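Local coordinates for DUF1904 domain-containing protein (Sebaldella termitidis, PDB 4M1A) that is of unknown function but belongs to the DUF1904 family of the MIF clan and assembles as a trimer of alpha/beta subunits, at residues A[57-62]-A[92-97]. Sequence-based numbering, arbitrary orientation.
Sequences FIEVLW and VFNPLI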
ATOM      1  N   PHE A  57     -11.026  -6.137   0.898  1.00 18.09           N
ATOM      2  CA  PHE A  57     -10.566  -4.908   0.235  1.00 17.43           C
ATOM      3  C   PHE A  57      -9.514  -5.247  -0.839  1.00 15.43           C
ATOM      4  O   PHE A  57      -8.464  -5.828  -0.538  1.00 16.83           O
ATOM      5  CB  PHE A  57     -10.006  -3.915   1.273  1.00 18.14           C
ATOM      6  CG  PHE A  57      -9.708  -2.558   0.722  1.00 19.75           C
ATOM      7  CD1 PHE A  57      -8.583  -2.302   0.017  1.00 21.06           C
ATOM      8  CD2 PHE A  57     -10.537  -1.472   1.031  1.00 25.77           C
ATOM      9  CE1 PHE A  57      -8.314  -1.044  -0.511  1.00 22.33           C
ATOM     10  CE2 PHE A  57     -10.222  -0.189   0.561  1.00 24.78           C
ATOM     11  CZ  PHE A  57      -9.122   0.002  -0.195  1.00 24.23           C
ATOM     12  N   ILE A  58      -9.823  -4.889  -2.083  1.00 14.37           N
ATOM     13  CA  ILE A  58      -9.064  -5.237  -3.226  1.00 14.53           C
ATOM     14  C   ILE A  58      -8.542  -4.007  -3.903  1.00 15.47           C
ATOM     15  O   ILE A  58      -9.325  -3.062  -4.223  1.00 16.69           O
ATOM     16  CB  ILE A  58      -9.855  -6.106  -4.233  1.00 14.12           C
ATOM     17  CG1 ILE A  58     -10.411  -7.289  -3.530  1.00 17.01           C
ATOM     18  CG2 ILE A  58      -8.954  -6.541  -5.439  1.00 14.60           C
ATOM     19  CD1 ILE A  58     -11.487  -8.041  -4.331  1.00 17.52           C
ATOM     20  N   GLU A  59      -7.210  -3.970  -4.089  1.00 14.65           N
ATOM     21  CA  GLU A  59      -6.574  -2.884  -4.860  1.00 15.67           C
ATOM     22  C   GLU A  59      -6.155  -3.431  -6.205  1.00 15.72           C
ATOM     23  O   GLU A  59      -5.651  -4.565  -6.272  1.00 16.37           O
ATOM     24  CB  GLU A  59      -5.356  -2.347  -4.101  1.00 16.82           C
ATOM     25  CG  GLU A  59      -5.684  -1.724  -2.796  1.00 20.18           C
ATOM     26  CD  GLU A  59      -4.543  -1.594  -1.756  1.00 27.11           C
ATOM     27  OE1 GLU A  59      -3.763  -2.595  -1.529  1.00 25.74           O
ATOM     28  OE2 GLU A  59      -4.564  -0.476  -1.103  1.00 29.93           O
ATOM     29  N   VAL A  60      -6.369  -2.671  -7.280  1.00 14.51           N
ATOM     30  CA  VAL A  60      -5.921  -3.020  -8.606  1.00 15.87           C
ATOM     31  C   VAL A  60      -4.975  -1.896  -9.034  1.00 16.46           C
ATOM     32  O   VAL A  60      -5.418  -0.752  -9.260  1.00 19.06           O
ATOM     33  CB  VAL A  60      -7.095  -3.084  -9.579  1.00 16.32           C
ATOM     34  CG1 VAL A  60      -6.618  -3.344 -10.980  1.00 16.77           C
ATOM     35  CG2 VAL A  60      -8.062  -4.202  -9.124  1.00 18.28           C
ATOM     36  N   LEU A  61      -3.719  -2.223  -9.177  1.00 15.60           N
ATOM     37  CA  LEU A  61      -2.710  -1.274  -9.707  1.00 17.01           C
ATOM     38  C   LEU A  61      -2.504  -1.557 -11.161  1.00 18.27           C
ATOM     39  O   LEU A  61      -2.048  -2.648 -11.550  1.00 18.87           O
ATOM     40  CB  LEU A  61      -1.379  -1.405  -8.939  1.00 19.75           C
ATOM     41  CG  LEU A  61      -1.306  -0.935  -7.502  1.00 26.11           C
ATOM     42  CD1 LEU A  61      -2.096  -1.824  -6.563  1.00 32.22           C
ATOM     43  CD2 LEU A  61       0.168  -0.877  -7.050  1.00 32.49           C
ATOM     44  N   TRP A  62      -2.829  -0.573 -12.030  1.00 19.15           N
ATOM     45  CA  TRP A  62      -2.729  -0.798 -13.456  1.00 20.53           C
ATOM     46  C   TRP A  62      -2.571   0.501 -14.229  1.00 21.55           C
ATOM     47  O   TRP A  62      -2.782   1.608 -13.661  1.00 22.64           O
ATOM     48  CB  TRP A  62      -3.952  -1.549 -13.983  1.00 21.11           C
ATOM     49  CG  TRP A  62      -5.278  -0.846 -13.933  1.00 19.95           C
ATOM     50  CD1 TRP A  62      -5.593   0.380 -13.420  1.00 20.34           C
ATOM     51  CD2 TRP A  62      -6.454  -1.326 -14.557  1.00 21.89           C
ATOM     52  NE1 TRP A  62      -6.938   0.664 -13.674  1.00 21.44           N
ATOM     53  CE2 TRP A  62      -7.473  -0.392 -14.347  1.00 21.68           C
ATOM     54  CE3 TRP A  62      -6.749  -2.541 -15.231  1.00 24.19           C
ATOM     55  CZ2 TRP A  62      -8.797  -0.593 -14.839  1.00 25.43           C
ATOM     56  CZ3 TRP A  62      -8.022  -2.706 -15.738  1.00 27.82           C
ATOM     57  CH2 TRP A  62      -9.027  -1.767 -15.506  1.00 26.14           C
ATOM     58  N   VAL A  92     -10.594  -0.736  -5.145  1.00 16.58           N
ATOM     59  CA  VAL A  92     -10.069   0.527  -5.550  1.00 19.49           C
ATOM     60  C   VAL A  92      -9.126   0.339  -6.710  1.00 18.31           C
ATOM     61  O   VAL A  92      -8.223  -0.489  -6.629  1.00 20.74           O
ATOM     62  CB  VAL A  92      -9.355   1.199  -4.358  1.00 24.57           C
ATOM     63  CG1 VAL A  92      -9.034   2.629  -4.739  1.00 28.19           C
ATOM     64  CG2 VAL A  92     -10.310   1.187  -3.160  1.00 31.50           C
ATOM     65  N   PHE A  93      -9.288   1.118  -7.774  1.00 18.19           N
ATOM     66  CA  PHE A  93      -8.362   1.089  -8.886  1.00 15.51           C
ATOM     67  C   PHE A  93      -7.345   2.253  -8.729  1.00 19.19           C
ATOM     68  O   PHE A  93      -7.757   3.395  -8.507  1.00 20.50           O
ATOM     69  CB  PHE A  93      -9.086   1.213 -10.197  1.00 17.87           C
ATOM     70  CG  PHE A  93      -9.918  -0.049 -10.522  1.00 16.09           C
ATOM     71  CD1 PHE A  93     -11.141  -0.233  -9.962  1.00 19.52           C
ATOM     72  CD2 PHE A  93      -9.403  -1.008 -11.336  1.00 18.07           C
ATOM     73  CE1 PHE A  93     -11.885  -1.393 -10.226  1.00 20.55           C
ATOM     74  CE2 PHE A  93     -10.142  -2.175 -11.612  1.00 19.38           C
ATOM     75  CZ  PHE A  93     -11.337  -2.358 -11.022  1.00 18.52           C
ATOM     76  N   ASN A  94      -6.065   1.936  -8.905  1.00 18.73           N
ATOM     77  CA  ASN A  94      -4.933   2.917  -8.738  1.00 22.46           C
ATOM     78  C   ASN A  94      -4.183   2.999 -10.064  1.00 20.99           C
ATOM     79  O   ASN A  94      -3.557   2.055 -10.487  1.00 21.79           O
ATOM     80  CB  ASN A  94      -4.006   2.478  -7.611  1.00 26.76           C
ATOM     81  CG  ASN A  94      -4.693   2.520  -6.225  1.00 34.79           C
ATOM     82  OD1 ASN A  94      -4.830   1.501  -5.528  1.00 43.79           O
ATOM     83  ND2 ASN A  94      -5.239   3.685  -5.880  1.00 39.01           N
ATOM     84  N   PRO A  95      -4.290   4.123 -10.765  1.00 24.19           N
ATOM     85  CA  PRO A  95      -3.700   4.296 -12.092  1.00 25.71           C
ATOM     86  C   PRO A  95      -2.193   4.518 -11.895  1.00 29.07           C
ATOM     87  O   PRO A  95      -1.798   5.285 -11.037  1.00 34.52           O
ATOM     88  CB  PRO A  95      -4.391   5.541 -12.673  1.00 31.04           C
ATOM     89  CG  PRO A  95      -5.131   6.177 -11.549  1.00 34.67           C
ATOM     90  CD  PRO A  95      -5.026   5.310 -10.296  1.00 29.91           C
ATOM     91  N   LEU A  96      -1.420   3.798 -12.652  1.00 25.87           N
ATOM     92  CA  LEU A  96       0.024   3.892 -12.644  1.00 31.57           C
ATOM     93  C   LEU A  96       0.381   4.876 -13.707  1.00 27.42           C
ATOM     94  O   LEU A  96      -0.276   4.973 -14.694  1.00 30.99           O
ATOM     95  CB  LEU A  96       0.650   2.567 -13.037  1.00 33.35           C
ATOM     96  CG  LEU A  96       0.427   1.429 -12.054  1.00 37.88           C
ATOM     97  CD1 LEU A  96       0.807   0.154 -12.785  1.00 43.52           C
ATOM     98  CD2 LEU A  96       1.192   1.621 -10.779  1.00 42.32           C
ATOM     99  N   ILE A  97       1.516   5.513 -13.533  1.00 28.83           N
ATOM    100  CA  ILE A  97       2.034   6.479 -14.469  1.00 25.96           C
ATOM    101  C   ILE A  97       3.222   5.831 -15.161  1.00 27.65           C
ATOM    102  O   ILE A  97       4.155   5.399 -14.471  1.00 23.86           O
ATOM    103  CB  ILE A  97       2.360   7.791 -13.705  1.00 30.40           C
ATOM    104  CG1 ILE A  97       1.037   8.481 -13.313  1.00 37.01           C
ATOM    105  CG2 ILE A  97       3.154   8.771 -14.581  1.00 29.04           C
ATOM    106  CD1 ILE A  97       1.224   9.484 -12.181  1.00 45.45           C
TER
HETATM  107  O   HOH W   1      -5.301   1.821  -2.672  1.00 42.42           O
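W62 and F93 meet obliquely on the helix-facing side of two parallel strands, their six-membered rings 5.2 Å apart between centroids with planes at 40°. CD2 of F93 lies over one face of the indole, toward its rim, 3.6 Å from W62 CZ2. V60 CG1 sits over that same face, while V60 CB approaches F93 CD2 at 3.6 Å and its CG2 makes an off-centre CH-pi contact with the phenyl ring. The indole reaches this place because W62 CG stands between its own backbone N and carbonyl carbon (chi1 66°), which swings the ring across to F93. With W62 cut back to an alanine, F93 CD2 and V60 CG1 would probably lose the indole face they rest on, opening a gap beside I73 of helix 67-82. On the other face of the sheet, F57 CZ presses on V92 CG2 at 3.4 Å, and one water donates to both E59 OE2 and N94 OD1, bridging the strands. E59 is held chiefly by salt bridges, OE1 to R7 and OE2 to R5 of the second subunit. Backbone hydrogen bonds run from V92 N to I58 O, V60 N to V92 O (2.9 Å), N94 N to V60 O and W62 N to N94 O (3.1 Å). A fifth, from L96 N to W62 O at 2.8 Å, comes from 37° above the carbonyl plane. Strands 56-62 and 89-95 are the parallel pair of a beta-alpha-beta unit, connected by helix 67-82, whose F77 and W81 pack on I58. Strand 3-7 runs antiparallel along the other edge of 56-62, and at V92 an antiparallel strand of the second subunit carries the sheet across the trimer interface.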